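Local coordinates for protein succinate--CoA ligase subunit alpha (Campylobacter jejuni, PDB 6MEL) that forms the alpha subunit of a CoA ligase, combining an N-terminal Rossmann-like CoA-binding domain with a second CoA-ligase domain, at residues Ile3-Asn8 with Glu131-Gly136. Numbering follows the deposited sequence.
Sequences ILVNKN and EECKLG
Val5 meets Cys133 where an N-terminal loop crosses the edge strand of a sheet with a single side-chain-to-backbone bond in place of strand pairing. Val5 presents one methyl: a chi1 of -64° to CG1 leaves CG2 between its own N and carbonyl carbon, 3.6 Å from Cys133 SG and 4.3 Å from Leu135 CD1, both side chains on the same face of strand 133-136, turned toward the loop. Asn6 turns its amide away. Its CB rests 3.3 Å from Glu132 OE1, while its OD1 accepts from Asn8 N at 2.8 Å, an Asx turn that bends the chain around Lys7. That bend accompanies the one hydrogen bond across the contact, Lys7 N to Glu132 OE1 (3.1 Å, 158° at the hydrogen), which meets the carboxylate on its anti side, 35° out of plane. Lys7 carries its aliphatic chain past the same oxygen; NZ stays 5.3 Å from Glu132 OE1, forming no salt bridge, though the opposite charges may still attract. Glu132 and Cys133 form a classic beta bulge opposite Thr129, whose hydroxyl bonds Val5 O. The loop passes over strands 126-129 and 133-136 of the second sheet before entering strand 10-14 of the Rossmann-like domain, with Ile3 and Leu4 packed on helix 188-197.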
# COMPACT_ATOMS: atom_id res chain seq x y z
N ILE A 3 26.57 -6.72 5.05
CA ILE A 3 25.73 -7.29 6.13
C ILE A 3 24.90 -8.43 5.55
O ILE A 3 24.60 -8.42 4.37
CB ILE A 3 24.86 -6.22 6.82
CG1 ILE A 3 23.79 -5.64 5.90
CG2 ILE A 3 25.74 -5.15 7.46
CD1 ILE A 3 22.82 -4.71 6.60
N LEU A 4 24.56 -9.39 6.43
CA LEU A 4 23.54 -10.43 6.30
C LEU A 4 23.90 -11.52 5.28
O LEU A 4 23.60 -12.65 5.49
CB LEU A 4 22.18 -9.80 5.96
CG LEU A 4 21.57 -8.95 7.07
CD1 LEU A 4 20.26 -8.35 6.62
CD2 LEU A 4 21.36 -9.79 8.34
N VAL A 5 24.38 -11.16 4.11
CA VAL A 5 24.62 -12.15 3.09
C VAL A 5 25.96 -11.82 2.43
O VAL A 5 26.41 -10.64 2.41
CB VAL A 5 23.50 -12.21 2.03
CG1 VAL A 5 22.17 -12.65 2.63
CG2 VAL A 5 23.36 -10.89 1.28
N ASN A 6 26.56 -12.87 1.88
CA ASN A 6 27.84 -12.78 1.16
C ASN A 6 27.96 -13.96 0.20
O ASN A 6 27.02 -14.76 0.04
CB ASN A 6 29.02 -12.72 2.13
CG ASN A 6 29.19 -14.01 2.91
OD1 ASN A 6 28.95 -15.12 2.43
ND2 ASN A 6 29.66 -13.88 4.12
N LYS A 7 29.11 -14.06 -0.48
CA LYS A 7 29.27 -15.01 -1.60
C LYS A 7 29.10 -16.46 -1.16
O LYS A 7 28.80 -17.29 -2.01
CB LYS A 7 30.64 -14.87 -2.27
CG LYS A 7 31.80 -15.22 -1.36
CD LYS A 7 33.14 -14.83 -1.91
CE LYS A 7 34.09 -14.45 -0.79
NZ LYS A 7 35.49 -14.76 -1.16
N ASN A 8 29.29 -16.76 0.14
CA ASN A 8 29.23 -18.11 0.67
C ASN A 8 27.84 -18.44 1.21
O ASN A 8 27.55 -19.59 1.41
CB ASN A 8 30.25 -18.34 1.80
CG ASN A 8 31.67 -18.16 1.29
OD1 ASN A 8 31.99 -18.57 0.16
ND2 ASN A 8 32.48 -17.46 2.05
N GLU A 131 28.99 -7.05 -5.89
CA GLU A 131 30.02 -7.89 -6.51
C GLU A 131 30.24 -9.16 -5.69
O GLU A 131 31.25 -9.78 -5.85
CB GLU A 131 31.34 -7.11 -6.66
CG GLU A 131 31.25 -5.90 -7.59
CD GLU A 131 32.50 -5.01 -7.53
OE1 GLU A 131 33.56 -5.53 -7.15
OE2 GLU A 131 32.40 -3.79 -7.75
N GLU A 132 29.28 -9.57 -4.85
CA GLU A 132 29.44 -10.83 -4.14
C GLU A 132 28.22 -11.73 -4.34
O GLU A 132 28.36 -12.92 -4.59
CB GLU A 132 29.65 -10.60 -2.65
CG GLU A 132 31.09 -10.41 -2.20
CD GLU A 132 31.26 -10.60 -0.68
OE1 GLU A 132 31.17 -11.78 -0.18
OE2 GLU A 132 31.44 -9.57 0.02
N CYS A 133 27.01 -11.19 -4.10
CA CYS A 133 25.81 -11.99 -4.20
C CYS A 133 24.59 -11.07 -4.26
O CYS A 133 24.60 -9.93 -3.77
CB CYS A 133 25.64 -12.94 -3.02
SG CYS A 133 25.34 -12.09 -1.46
N LYS A 134 23.53 -11.61 -4.85
CA LYS A 134 22.27 -10.90 -4.88
C LYS A 134 21.12 -11.91 -4.74
O LYS A 134 21.17 -13.02 -5.29
CB LYS A 134 22.20 -10.02 -6.13
CG LYS A 134 21.58 -10.64 -7.36
CD LYS A 134 21.55 -9.69 -8.52
CE LYS A 134 20.86 -10.21 -9.77
NZ LYS A 134 19.39 -10.05 -9.66
N LEU A 135 20.13 -11.54 -3.93
CA LEU A 135 18.95 -12.39 -3.68
C LEU A 135 17.73 -11.54 -4.00
O LEU A 135 17.29 -10.72 -3.17
CB LEU A 135 18.90 -12.83 -2.22
CG LEU A 135 19.89 -13.89 -1.73
CD1 LEU A 135 21.29 -13.32 -1.59
CD2 LEU A 135 19.45 -14.39 -0.37
N GLY A 136 17.23 -11.69 -5.22
CA GLY A 136 16.16 -10.85 -5.68
C GLY A 136 16.34 -10.43 -7.12
O GLY A 136 16.96 -11.17 -7.91